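Local coordinates for protein type I polyketide synthase PikAII (Streptomyces venezuelae, PDB 3QP9) that carries a C2-type ketoreductase domain of a modular polyketide synthase, which probably epimerises the alpha-carbon of the beta-ketoacyl intermediate rather than reducing its ketone, at residues D26-R31 against P468-T473; P66-L71 against P78-V83; W116-H121 against P127-T132. All coordinates share one frame; numbering follows the deposited sequence.

Contact 1 of 3, residues D26-R31 against P468-T473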
loop_
_atom_site.group_PDB
_atom_site.type_symbol
_atom_site.label_atom_id
_atom_site.label_comp_id
_atom_site.label_asym_id
_atom_site.label_seq_id
_atom_site.Cartn_x
_atom_site.Cartn_y
_atom_site.Cartn_z
ATOM N N ASP A 26 4.195 -2.313 23.118
ATOM C CA ASP A 26 2.897 -2.911 22.887
ATOM C C ASP A 26 1.871 -1.803 22.601
ATOM O O ASP A 26 0.798 -2.049 22.084
ATOM C CB ASP A 26 2.493 -3.898 23.985
ATOM C CG ASP A 26 1.835 -5.136 23.399
ATOM O OD1 ASP A 26 2.506 -6.221 23.300
ATOM O OD2 ASP A 26 0.663 -4.998 22.969
ATOM N N SER A 27 2.216 -0.563 22.896
ATOM C CA SER A 27 1.329 0.515 22.532
ATOM C C SER A 27 1.729 1.037 21.155
ATOM O O SER A 27 1.171 1.997 20.701
ATOM C CB SER A 27 1.362 1.659 23.562
ATOM O OG SER A 27 2.683 2.216 23.531
ATOM N N TRP A 28 2.656 0.378 20.458
ATOM C CA TRP A 28 2.952 0.758 19.053
ATOM C C TRP A 28 2.163 -0.078 18.013
ATOM O O TRP A 28 2.345 0.153 16.836
ATOM C CB TRP A 28 4.458 0.571 18.726
ATOM C CG TRP A 28 5.398 1.370 19.557
ATOM C CD1 TRP A 28 5.097 2.330 20.466
ATOM C CD2 TRP A 28 6.817 1.335 19.464
ATOM N NE1 TRP A 28 6.258 2.810 21.022
ATOM C CE2 TRP A 28 7.324 2.272 20.377
ATOM C CE3 TRP A 28 7.718 0.552 18.734
ATOM C CZ2 TRP A 28 8.719 2.491 20.562
ATOM C CZ3 TRP A 28 9.106 0.787 18.905
ATOM C CH2 TRP A 28 9.572 1.769 19.807
ATOM N N ARG A 29 1.387 -1.092 18.445
ATOM C CA ARG A 29 0.689 -1.948 17.484
ATOM C C ARG A 29 -0.671 -1.444 17.043
ATOM O O ARG A 29 -1.518 -1.147 17.870
ATOM C CB ARG A 29 0.526 -3.394 18.075
ATOM C CG ARG A 29 1.801 -4.063 18.428
ATOM C CD ARG A 29 1.466 -5.397 19.295
ATOM N NE ARG A 29 0.371 -6.134 18.646
ATOM C CZ ARG A 29 0.524 -6.933 17.579
ATOM N NH1 ARG A 29 -0.523 -7.572 17.061
ATOM N NH2 ARG A 29 1.747 -7.224 17.104
ATOM N N TYR A 30 -0.866 -1.271 15.699
ATOM C CA TYR A 30 -2.137 -0.803 15.107
ATOM C C TYR A 30 -2.487 -1.731 14.026
ATOM O O TYR A 30 -1.601 -2.492 13.553
ATOM C CB TYR A 30 -2.040 0.645 14.525
ATOM C CG TYR A 30 -1.650 1.609 15.626
ATOM C CD1 TYR A 30 -0.308 1.809 15.944
ATOM C CD2 TYR A 30 -2.604 2.149 16.447
ATOM C CE1 TYR A 30 0.105 2.665 17.016
ATOM C CE2 TYR A 30 -2.210 3.069 17.515
ATOM C CZ TYR A 30 -0.858 3.251 17.774
ATOM O OH TYR A 30 -0.512 4.084 18.795
ATOM N N ARG A 31 -3.738 -1.705 13.581
ATOM C CA ARG A 31 -4.017 -2.479 12.353
ATOM C C ARG A 31 -5.143 -1.839 11.675
ATOM O O ARG A 31 -5.902 -1.038 12.293
ATOM C CB ARG A 31 -4.425 -3.937 12.754
ATOM C CG ARG A 31 -5.629 -4.018 13.792
ATOM C CD ARG A 31 -6.441 -5.408 13.839
ATOM N NE ARG A 31 -6.860 -5.636 15.213
ATOM C CZ ARG A 31 -8.039 -5.363 15.765
ATOM N NH1 ARG A 31 -8.187 -5.596 17.058
ATOM N NH2 ARG A 31 -9.073 -4.918 15.085
ATOM N N PRO A 468 15.956 0.889 17.155
ATOM C CA PRO A 468 16.120 -0.317 16.354
ATOM C C PRO A 468 15.870 -1.550 17.212
ATOM O O PRO A 468 15.100 -2.420 16.814
ATOM C CB PRO A 468 17.580 -0.213 15.855
ATOM C CG PRO A 468 17.742 1.300 15.672
ATOM C CD PRO A 468 16.974 1.923 16.824
ATOM N N ALA A 469 16.434 -1.566 18.404
ATOM C CA ALA A 469 16.230 -2.667 19.332
ATOM C C ALA A 469 14.756 -2.931 19.695
ATOM O O ALA A 469 14.301 -4.106 19.725
ATOM C CB ALA A 469 17.020 -2.374 20.631
ATOM N N THR A 470 14.068 -1.862 20.126
ATOM C CA THR A 470 12.650 -1.889 20.413
ATOM C C THR A 470 11.800 -2.301 19.202
ATOM O O THR A 470 10.926 -3.162 19.352
ATOM C CB THR A 470 12.194 -0.529 20.947
ATOM O OG1 THR A 470 13.074 -0.221 22.018
ATOM C CG2 THR A 470 10.784 -0.583 21.485
ATOM N N ALA A 471 12.102 -1.737 18.037
ATOM C CA ALA A 471 11.388 -2.056 16.799
ATOM C C ALA A 471 11.554 -3.548 16.506
ATOM O O ALA A 471 10.604 -4.235 16.106
ATOM C CB ALA A 471 11.911 -1.192 15.606
ATOM N N LEU A 472 12.766 -4.078 16.670
ATOM C CA LEU A 472 12.958 -5.477 16.283
ATOM C C LEU A 472 12.248 -6.368 17.283
ATOM O O LEU A 472 11.789 -7.419 16.923
ATOM C CB LEU A 472 14.443 -5.882 16.147
ATOM C CG LEU A 472 15.101 -5.283 14.912
ATOM C CD1 LEU A 472 16.666 -5.303 14.972
ATOM C CD2 LEU A 472 14.568 -5.969 13.645
ATOM N N THR A 473 12.161 -5.964 18.551
ATOM C CA THR A 473 11.386 -6.752 19.511
ATOM C C THR A 473 9.898 -6.706 19.109
ATOM O O THR A 473 9.221 -7.701 19.182
ATOM C CB THR A 473 11.622 -6.234 20.973
ATOM O OG1 THR A 473 13.001 -6.384 21.275
ATOM C CG2 THR A 473 10.804 -7.064 22.015
#

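Contact 2 of 3, residues P66-L71 against P78-V83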
loop_
_atom_site.group_PDB
_atom_site.type_symbol
_atom_site.label_atom_id
_atom_site.label_comp_id
_atom_site.label_asym_id
_atom_site.label_seq_id
_atom_site.Cartn_x
_atom_site.Cartn_y
_atom_site.Cartn_z
ATOM N N PRO A 66 -22.559 -1.589 -17.332
ATOM C CA PRO A 66 -23.400 -1.666 -16.167
ATOM C C PRO A 66 -23.056 -0.600 -15.068
ATOM O O PRO A 66 -23.950 -0.192 -14.299
ATOM C CB PRO A 66 -23.212 -3.122 -15.707
ATOM C CG PRO A 66 -21.758 -3.459 -16.111
ATOM C CD PRO A 66 -21.454 -2.564 -17.304
ATOM N N VAL A 67 -21.794 -0.147 -15.003
ATOM C CA VAL A 67 -21.476 1.110 -14.277
ATOM C C VAL A 67 -22.412 2.323 -14.688
ATOM O O VAL A 67 -23.078 2.906 -13.829
ATOM C CB VAL A 67 -19.980 1.505 -14.333
ATOM C CG1 VAL A 67 -19.741 2.752 -13.454
ATOM C CG2 VAL A 67 -19.088 0.360 -13.843
ATOM N N LEU A 68 -22.509 2.685 -15.979
ATOM C CA LEU A 68 -23.433 3.780 -16.305
ATOM C C LEU A 68 -24.878 3.445 -16.038
ATOM O O LEU A 68 -25.645 4.318 -15.592
ATOM C CB LEU A 68 -23.261 4.351 -17.733
ATOM C CG LEU A 68 -21.947 4.345 -18.494
ATOM C CD1 LEU A 68 -22.193 5.122 -19.782
ATOM C CD2 LEU A 68 -20.840 4.985 -17.712
ATOM N N ALA A 69 -25.281 2.180 -16.239
ATOM C CA ALA A 69 -26.666 1.865 -15.914
ATOM C C ALA A 69 -26.932 2.138 -14.432
ATOM O O ALA A 69 -27.924 2.780 -14.091
ATOM C CB ALA A 69 -27.043 0.404 -16.311
ATOM N N ALA A 70 -26.024 1.701 -13.540
ATOM C CA ALA A 70 -26.240 1.966 -12.101
ATOM C C ALA A 70 -26.297 3.435 -11.747
ATOM O O ALA A 70 -27.155 3.858 -10.957
ATOM C CB ALA A 70 -25.195 1.256 -11.243
ATOM N N LEU A 71 -25.397 4.220 -12.341
ATOM C CA LEU A 71 -25.398 5.655 -12.099
ATOM C C LEU A 71 -26.712 6.290 -12.630
ATOM O O LEU A 71 -27.356 7.106 -11.943
ATOM C CB LEU A 71 -24.207 6.317 -12.798
ATOM C CG LEU A 71 -22.763 5.992 -12.375
ATOM C CD1 LEU A 71 -21.849 6.482 -13.380
ATOM C CD2 LEU A 71 -22.463 6.716 -11.140
ATOM N N PRO A 78 -24.896 10.007 -16.580
ATOM C CA PRO A 78 -23.488 9.590 -16.790
ATOM C C PRO A 78 -22.946 9.780 -18.210
ATOM O O PRO A 78 -23.573 9.375 -19.198
ATOM C CB PRO A 78 -23.492 8.091 -16.456
ATOM C CG PRO A 78 -24.918 7.686 -16.415
ATOM C CD PRO A 78 -25.824 8.864 -16.586
ATOM N N VAL A 79 -21.756 10.354 -18.304
ATOM C CA VAL A 79 -21.058 10.438 -19.594
ATOM C C VAL A 79 -19.757 9.619 -19.579
ATOM O O VAL A 79 -18.818 9.925 -18.822
ATOM C CB VAL A 79 -20.744 11.938 -19.985
ATOM C CG1 VAL A 79 -19.990 12.023 -21.327
ATOM C CG2 VAL A 79 -22.032 12.747 -20.049
ATOM N N GLN A 80 -19.678 8.608 -20.423
ATOM C CA GLN A 80 -18.413 7.887 -20.587
ATOM C C GLN A 80 -17.351 8.602 -21.383
ATOM O O GLN A 80 -17.617 9.203 -22.435
ATOM C CB GLN A 80 -18.650 6.528 -21.203
ATOM C CG GLN A 80 -17.426 5.659 -21.290
ATOM C CD GLN A 80 -17.780 4.207 -21.569
ATOM O OE1 GLN A 80 -18.900 3.776 -21.302
ATOM N NE2 GLN A 80 -16.830 3.458 -22.133
ATOM N N LEU A 81 -16.139 8.530 -20.868
ATOM C CA LEU A 81 -15.000 9.172 -21.482
ATOM C C LEU A 81 -13.923 8.113 -21.592
ATOM O O LEU A 81 -13.199 7.831 -20.610
ATOM C CB LEU A 81 -14.520 10.327 -20.624
ATOM C CG LEU A 81 -15.550 11.414 -20.381
ATOM C CD1 LEU A 81 -14.911 12.499 -19.581
ATOM C CD2 LEU A 81 -16.045 11.990 -21.729
ATOM N N ASP A 82 -13.861 7.484 -22.760
ATOM C CA ASP A 82 -12.876 6.452 -23.011
ATOM C C ASP A 82 -11.536 7.120 -23.236
ATOM O O ASP A 82 -11.406 7.941 -24.131
ATOM C CB ASP A 82 -13.240 5.623 -24.241
ATOM C CG ASP A 82 -14.727 5.352 -24.350
ATOM O OD1 ASP A 82 -15.241 4.526 -23.554
ATOM O OD2 ASP A 82 -15.378 5.970 -25.248
ATOM N N VAL A 83 -10.531 6.746 -22.451
ATOM C CA VAL A 83 -9.165 7.232 -22.688
ATOM C C VAL A 83 -8.105 6.115 -22.981
ATOM O O VAL A 83 -8.304 4.938 -22.616
ATOM C CB VAL A 83 -8.743 8.175 -21.551
ATOM C CG1 VAL A 83 -8.466 7.381 -20.264
ATOM C CG2 VAL A 83 -7.541 9.050 -21.967
#

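Contact 3 of 3, residues W116-H121 against P127-T132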
loop_
_atom_site.group_PDB
_atom_site.type_symbol
_atom_site.label_atom_id
_atom_site.label_comp_id
_atom_site.label_asym_id
_atom_site.label_seq_id
_atom_site.Cartn_x
_atom_site.Cartn_y
_atom_site.Cartn_z
ATOM N N TRP A 116 -8.877 -0.546 -13.361
ATOM C CA TRP A 116 -9.258 -1.848 -13.890
ATOM C C TRP A 116 -8.328 -2.298 -14.979
ATOM O O TRP A 116 -8.278 -3.484 -15.259
ATOM C CB TRP A 116 -10.692 -1.917 -14.412
ATOM C CG TRP A 116 -11.688 -1.631 -13.362
ATOM C CD1 TRP A 116 -11.451 -1.277 -12.048
ATOM C CD2 TRP A 116 -13.089 -1.654 -13.529
ATOM N NE1 TRP A 116 -12.660 -1.074 -11.389
ATOM C CE2 TRP A 116 -13.671 -1.289 -12.293
ATOM C CE3 TRP A 116 -13.916 -1.913 -14.614
ATOM C CZ2 TRP A 116 -15.032 -1.180 -12.130
ATOM C CZ3 TRP A 116 -15.281 -1.789 -14.447
ATOM C CH2 TRP A 116 -15.824 -1.490 -13.202
ATOM N N ASP A 117 -7.562 -1.363 -15.529
ATOM C CA ASP A 117 -6.567 -1.715 -16.489
ATOM C C ASP A 117 -5.320 -2.306 -15.803
ATOM O O ASP A 117 -4.378 -1.608 -15.457
ATOM C CB ASP A 117 -6.209 -0.526 -17.382
ATOM C CG ASP A 117 -5.289 -0.929 -18.573
ATOM O OD1 ASP A 117 -4.802 -2.084 -18.637
ATOM O OD2 ASP A 117 -5.094 -0.086 -19.479
ATOM N N GLU A 118 -5.276 -3.617 -15.758
ATOM C CA GLU A 118 -4.133 -4.317 -15.187
ATOM C C GLU A 118 -3.020 -4.669 -16.147
ATOM O O GLU A 118 -2.071 -5.389 -15.784
ATOM C CB GLU A 118 -4.626 -5.609 -14.562
ATOM C CG GLU A 118 -5.813 -5.386 -13.735
ATOM C CD GLU A 118 -5.422 -5.227 -12.259
ATOM O OE1 GLU A 118 -4.536 -4.346 -11.942
ATOM O OE2 GLU A 118 -5.970 -6.039 -11.479
ATOM N N SER A 119 -3.114 -4.171 -17.364
ATOM C CA SER A 119 -2.136 -4.514 -18.389
ATOM C C SER A 119 -0.760 -3.993 -18.040
ATOM O O SER A 119 -0.621 -2.982 -17.394
ATOM C CB SER A 119 -2.590 -3.964 -19.772
ATOM O OG SER A 119 -2.493 -2.559 -19.777
ATOM N N ALA A 120 0.260 -4.697 -18.505
ATOM C CA ALA A 120 1.648 -4.207 -18.450
ATOM C C ALA A 120 1.923 -2.904 -19.189
ATOM O O ALA A 120 1.425 -2.651 -20.299
ATOM C CB ALA A 120 2.619 -5.281 -18.965
ATOM N N HIS A 121 2.734 -2.073 -18.569
ATOM C CA HIS A 121 3.177 -0.854 -19.225
ATOM C C HIS A 121 4.536 -1.115 -19.870
ATOM O O HIS A 121 5.437 -1.650 -19.215
ATOM C CB HIS A 121 3.244 0.283 -18.233
ATOM C CG HIS A 121 3.647 1.588 -18.827
ATOM N ND1 HIS A 121 2.752 2.616 -19.039
ATOM C CD2 HIS A 121 4.857 2.058 -19.206
ATOM C CE1 HIS A 121 3.393 3.659 -19.542
ATOM N NE2 HIS A 121 4.671 3.343 -19.658
ATOM N N PRO A 127 4.921 -4.819 -10.565
ATOM C CA PRO A 127 3.431 -4.859 -10.598
ATOM C C PRO A 127 2.849 -3.561 -11.109
ATOM O O PRO A 127 1.637 -3.463 -11.286
ATOM C CB PRO A 127 3.052 -5.035 -9.088
ATOM C CG PRO A 127 4.159 -4.358 -8.315
ATOM C CD PRO A 127 5.424 -4.411 -9.217
ATOM N N PHE A 128 3.694 -2.562 -11.361
ATOM C CA PHE A 128 3.171 -1.318 -11.995
ATOM C C PHE A 128 2.321 -1.702 -13.205
ATOM O O PHE A 128 2.746 -2.551 -14.012
ATOM C CB PHE A 128 4.306 -0.393 -12.419
ATOM C CG PHE A 128 3.817 0.900 -13.019
ATOM C CD1 PHE A 128 3.495 1.976 -12.192
ATOM C CD2 PHE A 128 3.709 1.046 -14.392
ATOM C CE1 PHE A 128 3.049 3.199 -12.723
ATOM C CE2 PHE A 128 3.258 2.269 -14.916
ATOM C CZ PHE A 128 2.910 3.328 -14.066
ATOM N N THR A 129 1.096 -1.169 -13.296
ATOM C CA THR A 129 0.198 -1.439 -14.473
ATOM C C THR A 129 -0.164 -0.149 -15.189
ATOM O O THR A 129 0.143 0.946 -14.692
ATOM C CB THR A 129 -1.147 -2.182 -14.120
ATOM O OG1 THR A 129 -2.085 -1.284 -13.529
ATOM C CG2 THR A 129 -0.940 -3.405 -13.218
ATOM N N ARG A 130 -0.806 -0.251 -16.356
ATOM C CA ARG A 130 -1.134 0.975 -17.110
ATOM C C ARG A 130 -2.147 1.793 -16.321
ATOM O O ARG A 130 -2.092 3.020 -16.278
ATOM C CB ARG A 130 -1.677 0.608 -18.469
ATOM C CG ARG A 130 -0.570 0.165 -19.465
ATOM C CD ARG A 130 -1.151 0.032 -20.908
ATOM N NE ARG A 130 -0.434 -0.962 -21.739
ATOM C CZ ARG A 130 -0.380 -0.965 -23.077
ATOM N NH1 ARG A 130 0.306 -1.911 -23.714
ATOM N NH2 ARG A 130 -0.998 -0.028 -23.780
ATOM N N GLY A 131 -3.066 1.074 -15.670
ATOM C CA GLY A 131 -4.041 1.684 -14.736
ATOM C C GLY A 131 -3.442 2.484 -13.589
ATOM O O GLY A 131 -4.025 3.481 -13.190
ATOM N N THR A 132 -2.305 2.034 -13.049
ATOM C CA THR A 132 -1.564 2.781 -12.032
ATOM C C THR A 132 -1.114 4.185 -12.555
ATOM O O THR A 132 -1.329 5.222 -11.882
ATOM C CB THR A 132 -0.324 2.006 -11.542
ATOM O OG1 THR A 132 -0.600 0.583 -11.450
ATOM C CG2 THR A 132 0.113 2.492 -10.151
#

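Contact 1 of 3, residues D26-R31 against P468-T473
The indole of W28 presents the outer rim of its six-membered ring to T470 and A471. At its edge, close to the ring plane, sits the backbone N of A471, 4.0 Å from W28 CZ3. T470 approaches the ring at a slant, and its side chain crosses that of W28 at about a right angle. T470 CB lies 3.7 Å from W28 CH2; beyond it the methyl CG2 is modelled too close to CH2, so the exact fit there is doubtful. T470 OG1 stands beside the backbone N (chi1 -52°), which leaves the methyl as the branch on the indole side. W28 leads into strand 29-36, which runs between strands 227-235 and 485-488, while T470 sits in the first turn of helix 468-481. The contact therefore brings the start of the modelled chain against a helix some 440 residues later in this ketoreductase. Hydrophobic burial carries it, over a small area. R29 forms a salt bridge with D483, again joining the first strand to the C-terminal region, and on the helix L472 packs against helix 262-274.

Contact 2 of 3, residues P66-L71 against P78-V83
L68 points from the helix toward the strand, and its side chain touches two residues there in turn. CB rests on the ring of P78, 4.0 Å from P78 CG and equally near the ring's CB. CG has moved on past P78, its closest neighbour across the contact being Q80 OE1. At the tip, CD1 is 3.9 Å from Q80 OE1 and 4.1 Å from Q80 CB, so the methyl lies against the Q80 chain, the two side chains crossing at about a right angle. The first torsion of L68 (chi1 -29°) is short of a staggered value, probably mildly strained, and the branch runs along the strand from P78 to Q80. Q80 meets it with an extended chain, CG anti to the backbone N (chi1 -174°).

One helical turn further on, L71 slides past P78 in the opposite direction: its CB is 3.9 Å from P78 CG, and its CD1 is 3.8 Å from P78 CB. Both leucines meet the proline ring from the helix side, and P78 CG also lies 3.5 Å from the carbonyl oxygen L68 O. The L68-P78 and L71-P78 side-chain contacts are apolar; the approaches to Q80 OE1 and L68 O are carbon against oxygen, van der Waals only.

The helix and strand segments run nearly antiparallel, at 158°, with axes 8.7 Å apart, as expected where the chain turns back from a helix into the next strand of the beta-alpha-beta unit of strand 51-57, helix 65-73 and strand 77-83. Strand 77-83 is the outermost of its Rossmann-like half and pairs with strand 51-57, whose V54 is touched by both L68 and L71. Helix 202-212 packs against A70 and L71, while helix 89-102 takes L81 and V83.

Contact 3 of 3, residues W116-H121 against P127-T132
Hydrogen bonds do most of the work between D117-A120 and the start of helix 130-144. The carbonyl oxygen of D117 accepts twice: from T129 OG1 at 3.0 Å, and from G131 N, which lies in the carbonyl plane. G131, with no side chain, lets that oxygen settle close to the backbone. S119 O takes R130 N at 2.9 Å, almost in line with its C=O bond. The R130 side chain, extended from CG to NE, then follows the loop and donates NE to A120 O at 2.9 Å; the oxygen lies near the guanidinium plane, at its edge. D117 OD1 braces the loop itself, accepting from S119 N in an Asx turn and from S119 OG at 2.6 Å, both from one face of the carboxylate plane. With OG placed between its backbone N and carbonyl carbon (chi1 70°), the S119 hydroxyl turns back to D117 OD1.

Packing adds to this. R130 CB sits 3.6 Å from D117 OD2, and T129 CG2 lies 3.4 Å from E118 O, off the plane of that carbonyl. E118 turns its OE2 to S169 and Q172, leaving OE1 buried without a partner.

The aromatic pair is offset edge-to-face: F128 turns its edge to the face of H121, planes at 77° and centroids 5.8 Å apart, with H121 CB at the phenyl edge. F128 also packs on helix 363-386.

T129 stands at the N-cap position, and its N donates to T132 OG1; the loop after strand 109-112 folds back onto this helix start, a strand-to-helix connection of a Rossmann-like fold.

In the fold
Contacts 2 and 3 belong to the same Rossmann-like half and touch each other through V67 and W116; contact 1 lies across the centre of the chain, its centre 46 Å from that of contact 2. Contact 1 is small but mostly buried, and closes the long loop in which the other two are nested. Contacts 2 and 3 are partly buried and join neighbours in sequence: a helix with the following strand in one, a loop with the following helix in the other. Their chemistry differs accordingly. Residues 66-71 and 78-83 meet through leucines, a proline and a glutamine chain, 26-31 and 468-473 through one indole, whereas 116-121 and 127-132 rely on hydrogen bonds to loop carbonyls.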